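Local coordinates for protein DNA polymerase (Pyrobaculum calidifontis, PDB 5MDN) that probably catalyses template-directed DNA synthesis as a family B DNA polymerase, adding deoxyribonucleotides to a growing strand with release of diphosphate, at residues 317-320 / 324-327; 174-177 / 183-186. All blocks are in the same frame, centred on the assembly; numbering follows the deposited sequence.

Contact 1. Residues 317-320 / 324-327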
loop_
_atom_site.group_PDB
_atom_site.type_symbol
_atom_site.label_atom_id
_atom_site.label_comp_id
_atom_site.label_asym_id
_atom_site.label_seq_id
_atom_site.Cartn_x
_atom_site.Cartn_y
_atom_site.Cartn_z
ATOM N N TYR A 317 -24.651 9.058 -14.496
ATOM C CA TYR A 317 -25.639 10.085 -14.813
ATOM C C TYR A 317 -26.793 9.497 -15.613
ATOM O O TYR A 317 -27.959 9.823 -15.369
ATOM C CB TYR A 317 -24.977 11.236 -15.574
ATOM C CG TYR A 317 -24.680 10.941 -17.031
ATOM C CD1 TYR A 317 -23.517 10.282 -17.404
ATOM C CD2 TYR A 317 -25.563 11.329 -18.034
ATOM C CE1 TYR A 317 -23.244 10.010 -18.733
ATOM C CE2 TYR A 317 -25.298 11.060 -19.364
ATOM C CZ TYR A 317 -24.137 10.402 -19.710
ATOM O OH TYR A 317 -23.869 10.133 -21.034
ATOM N N GLU A 318 -26.484 8.622 -16.574
ATOM C CA GLU A 318 -27.520 8.046 -17.424
ATOM C C GLU A 318 -28.487 7.191 -16.613
ATOM O O GLU A 318 -29.706 7.265 -16.810
ATOM C CB GLU A 318 -26.866 7.270 -18.567
ATOM C CG GLU A 318 -27.830 6.730 -19.600
ATOM C CD GLU A 318 -27.137 6.444 -20.919
ATOM O OE1 GLU A 318 -26.822 7.430 -21.621
ATOM O OE2 GLU A 318 -26.897 5.264 -21.252
ATOM N N TYR A 319 -27.964 6.371 -15.699
ATOM C CA TYR A 319 -28.831 5.579 -14.835
ATOM C C TYR A 319 -29.551 6.436 -13.800
ATOM O O TYR A 319 -30.523 5.969 -13.196
ATOM C CB TYR A 319 -28.026 4.482 -14.134
ATOM C CG TYR A 319 -27.665 3.306 -15.021
ATOM C CD1 TYR A 319 -26.819 3.463 -16.111
ATOM C CD2 TYR A 319 -28.172 2.037 -14.765
ATOM C CE1 TYR A 319 -26.491 2.390 -16.923
ATOM C CE2 TYR A 319 -27.851 0.960 -15.571
ATOM C CZ TYR A 319 -27.009 1.142 -16.647
ATOM O OH TYR A 319 -26.686 0.073 -17.449
ATOM N N TRP A 320 -29.098 7.671 -13.581
ATOM C CA TRP A 320 -29.699 8.569 -12.601
ATOM C C TRP A 320 -30.856 9.374 -13.181
ATOM O O TRP A 320 -31.850 9.615 -12.487
ATOM C CB TRP A 320 -28.631 9.511 -12.039
ATOM C CG TRP A 320 -29.128 10.513 -11.041
ATOM C CD1 TRP A 320 -29.213 11.864 -11.214
ATOM C CD2 TRP A 320 -29.596 10.249 -9.712
ATOM N NE1 TRP A 320 -29.704 12.457 -10.077
ATOM C CE2 TRP A 320 -29.949 11.487 -9.141
ATOM C CE3 TRP A 320 -29.758 9.085 -8.953
ATOM C CZ2 TRP A 320 -30.450 11.597 -7.845
ATOM C CZ3 TRP A 320 -30.252 9.197 -7.665
ATOM C CH2 TRP A 320 -30.591 10.443 -7.124
ATOM N N ALA A 324 -36.235 4.148 -14.723
ATOM C CA ALA A 324 -36.136 2.706 -14.918
ATOM C C ALA A 324 -34.785 2.168 -14.463
ATOM O O ALA A 324 -34.700 1.028 -13.990
ATOM C CB ALA A 324 -36.382 2.357 -16.386
ATOM N N LYS A 325 -33.726 2.966 -14.596
ATOM C CA LYS A 325 -32.369 2.526 -14.303
ATOM C C LYS A 325 -31.877 2.960 -12.927
ATOM O O LYS A 325 -30.786 2.545 -12.519
ATOM C CB LYS A 325 -31.406 3.056 -15.369
ATOM C CG LYS A 325 -31.732 2.612 -16.783
ATOM C CD LYS A 325 -30.684 3.112 -17.763
ATOM C CE LYS A 325 -30.978 2.642 -19.177
ATOM N NZ LYS A 325 -30.059 3.270 -20.166
ATOM N N ARG A 326 -32.647 3.781 -12.207
ATOM C CA ARG A 326 -32.216 4.203 -10.874
ATOM C C ARG A 326 -32.189 3.046 -9.879
ATOM O O ARG A 326 -31.193 2.923 -9.143
ATOM C CB ARG A 326 -33.090 5.362 -10.383
ATOM C CG ARG A 326 -32.307 6.481 -9.693
ATOM C CD ARG A 326 -33.236 7.446 -8.966
ATOM N NE ARG A 326 -33.879 8.404 -9.865
ATOM C CZ ARG A 326 -33.904 9.719 -9.662
ATOM N NH1 ARG A 326 -33.336 10.236 -8.584
ATOM N NH2 ARG A 326 -34.513 10.517 -10.529
ATOM N N PRO A 327 -33.213 2.186 -9.779
ATOM C CA PRO A 327 -33.156 1.114 -8.768
ATOM C C PRO A 327 -32.021 0.126 -8.981
ATOM O O PRO A 327 -31.613 -0.536 -8.018
ATOM C CB PRO A 327 -34.524 0.430 -8.901
ATOM C CG PRO A 327 -34.984 0.768 -10.270
ATOM C CD PRO A 327 -34.495 2.160 -10.506
#
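Lys325 lies across the ring of Tyr319 at about a right angle. CB starts at the rim of the ring, 3.4 Å from Tyr319 CD2. With CG anti to its own carbonyl carbon (chi1 -59°) and the rest of the chain extended, the methylenes then pass over the ring. CG stays near the same CD2, and CD rests above the middle of the face, 4.0 Å from the ring centroid and almost on the ring normal, a clear CH-pi contact. The tip has gone past the centre: NZ stands 5.2 Å from the centroid, at most a weak cation-pi attraction, and is directed to Glu318, where NZ and Glu318 OE2 form a long salt bridge at 3.9 Å. Glu318 OE2 also has a weak ion pair with Lys315.

One residue further on, Arg326 meets Trp320. Its CG and CD lie above the indole plane on the CE3-CZ3 side, and the bend at chi3 (-79°) carries the guanidinium over the six-membered ring, with CZ 4.0 Å from the centroid of that ring and almost on its normal. NH1 is the guanidinium atom nearest the ring, above the face and offset toward the rim by CH2 and CZ2. The planes are 51° apart, so this cation-pi pair is tilted rather than stacked flat; Trp320 O lies over a face of the guanidinium. Around the indole, Tyr173 adds a further neighbour. Thus the turn between helix 316-320 and helix 326-356 is held by aromatic faces receiving one aliphatic chain and one cation, with the longer charge pair adding a weaker electrostatic term.

Contact 2. Residues 174-177 / 183-186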
loop_
_atom_site.group_PDB
_atom_site.type_symbol
_atom_site.label_atom_id
_atom_site.label_comp_id
_atom_site.label_asym_id
_atom_site.label_seq_id
_atom_site.Cartn_x
_atom_site.Cartn_y
_atom_site.Cartn_z
ATOM N N ASN A 174 -21.196 13.183 -12.847
ATOM C CA ASN A 174 -20.135 12.981 -13.843
ATOM C C ASN A 174 -20.636 12.960 -15.295
ATOM O O ASN A 174 -19.992 12.371 -16.167
ATOM C CB ASN A 174 -19.308 11.719 -13.506
ATOM C CG ASN A 174 -19.711 10.474 -14.304
ATOM O OD1 ASN A 174 -18.871 9.857 -14.960
ATOM N ND2 ASN A 174 -20.984 10.104 -14.252
ATOM N N GLU A 175 -21.749 13.644 -15.592
ATOM C CA GLU A 175 -22.246 13.689 -16.971
ATOM C C GLU A 175 -21.148 14.105 -17.942
ATOM O O GLU A 175 -21.016 13.531 -19.030
ATOM C CB GLU A 175 -23.430 14.649 -17.090
ATOM C CG GLU A 175 -24.037 14.713 -18.490
ATOM C CD GLU A 175 -25.072 15.816 -18.638
ATOM O OE1 GLU A 175 -25.684 16.200 -17.619
ATOM O OE2 GLU A 175 -25.275 16.296 -19.774
ATOM N N ARG A 176 -20.360 15.109 -17.568
ATOM C CA ARG A 176 -19.147 15.473 -18.292
ATOM C C ARG A 176 -17.947 14.786 -17.643
ATOM O O ARG A 176 -17.483 15.207 -16.577
ATOM C CB ARG A 176 -18.985 16.991 -18.305
ATOM C CG ARG A 176 -19.284 17.659 -16.965
ATOM C CD ARG A 176 -19.570 19.142 -17.126
ATOM N NE ARG A 176 -18.962 19.923 -16.054
ATOM C CZ ARG A 176 -19.568 20.228 -14.912
ATOM N NH1 ARG A 176 -20.808 19.817 -14.684
ATOM N NH2 ARG A 176 -18.930 20.941 -13.995
ATOM N N GLY A 177 -17.450 13.732 -18.297
ATOM C CA GLY A 177 -16.307 12.935 -17.874
ATOM C C GLY A 177 -15.942 12.928 -16.403
ATOM O O GLY A 177 -16.659 12.360 -15.575
ATOM N N ARG A 183 -20.242 22.061 -9.093
ATOM C CA ARG A 183 -21.633 21.960 -9.540
ATOM C C ARG A 183 -22.144 20.523 -9.590
ATOM O O ARG A 183 -23.327 20.285 -9.325
ATOM C CB ARG A 183 -21.835 22.638 -10.907
ATOM C CG ARG A 183 -20.663 22.584 -11.860
ATOM C CD ARG A 183 -20.657 23.807 -12.788
ATOM N NE ARG A 183 -21.948 24.045 -13.438
ATOM C CZ ARG A 183 -22.180 25.034 -14.299
ATOM N NH1 ARG A 183 -21.208 25.878 -14.618
ATOM N NH2 ARG A 183 -23.381 25.180 -14.844
ATOM N N ASP A 184 -21.289 19.557 -9.918
ATOM C CA ASP A 184 -21.757 18.175 -10.063
ATOM C C ASP A 184 -22.067 17.577 -8.695
ATOM O O ASP A 184 -21.178 17.522 -7.836
ATOM C CB ASP A 184 -20.714 17.323 -10.780
ATOM C CG ASP A 184 -20.328 17.889 -12.128
ATOM O OD1 ASP A 184 -19.654 18.939 -12.165
ATOM O OD2 ASP A 184 -20.698 17.280 -13.154
ATOM N N PRO A 185 -23.294 17.123 -8.451
ATOM C CA PRO A 185 -23.692 16.707 -7.104
ATOM C C PRO A 185 -23.348 15.257 -6.790
ATOM O O PRO A 185 -23.186 14.413 -7.674
ATOM C CB PRO A 185 -25.213 16.902 -7.133
ATOM C CG PRO A 185 -25.577 16.596 -8.545
ATOM C CD PRO A 185 -24.437 17.133 -9.383
ATOM N N VAL A 186 -23.243 14.983 -5.490
ATOM C CA VAL A 186 -23.109 13.614 -4.995
ATOM C C VAL A 186 -24.472 12.936 -5.113
ATOM O O VAL A 186 -25.400 13.249 -4.362
ATOM C CB VAL A 186 -22.592 13.582 -3.552
ATOM C CG1 VAL A 186 -22.623 12.162 -3.003
ATOM C CG2 VAL A 186 -21.182 14.150 -3.479
#
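Arg176 brings its guanidinium up to the buried carboxylate of Asp184, and this salt bridge is the close-packed heart of the contact. Asp184 OD1 lies over one face of the guanidinium, 2.8 Å from Arg176 NH2, while Asp184 OD2 is 3.0 Å from Arg176 NH1. The two planes are 41° apart, so the groups meet at a tilt and not as a flat two-pronged pair, and the attraction is mainly ionic. CB of Asp184 leaves its CA toward 174-177, and CG, anti to the carbonyl carbon (chi1 -56°), puts the carboxylate by Arg176; OD1 also accepts a weak hydrogen bond from Asp180 N.

The other side is looser. Arg183, exposed to solvent, runs past Arg176 at about a right angle; its CG comes to the guanidinium edge, 3.2 Å from Arg176 NH2, but the two guanidinium planes are 73° apart and Arg183 NE is 4.4 Å from Arg176 NH2. Asp180 makes a long, weak ion pair with Arg176, and Lys707 touches it as well. A leucine in place of Arg176 would probably leave the buried carboxylate of Asp184 without its charged mate, and the two parts of the loop less firmly joined.

Both segments belong to the connection between neighbouring antiparallel strands 165-172 and 186-193 of the exonuclease domain sheet; a bound magnesium ion lies about 5 Å from the Asn174 side chain. The carboxylate is likely to offset part of the repulsion between the two arginines, drawing the loop's ends together by charge more than by directed bonds.

How the contacts relate
Followed from the N terminus, the chain leaves strand 165-172, and contact 2 closes the loop that returns it to strand 186-193 of the same sheet. It then runs through the rest of that sheet and helices 209-222, 232-247, 278-282 and 293-299 before contact 1 closes a slightly shorter connection, from helix 316-320 into the long helix 326-356. The two closures are in series, neither nested nor crossed. In space their centres are about 14 Å apart, and they meet through Tyr317, whose CD1 packs 3.7 Å from Glu175 CA. Helix 316-320 thereby rests on the loop of contact 2, tying the turn between the two helices to the connection between the strands.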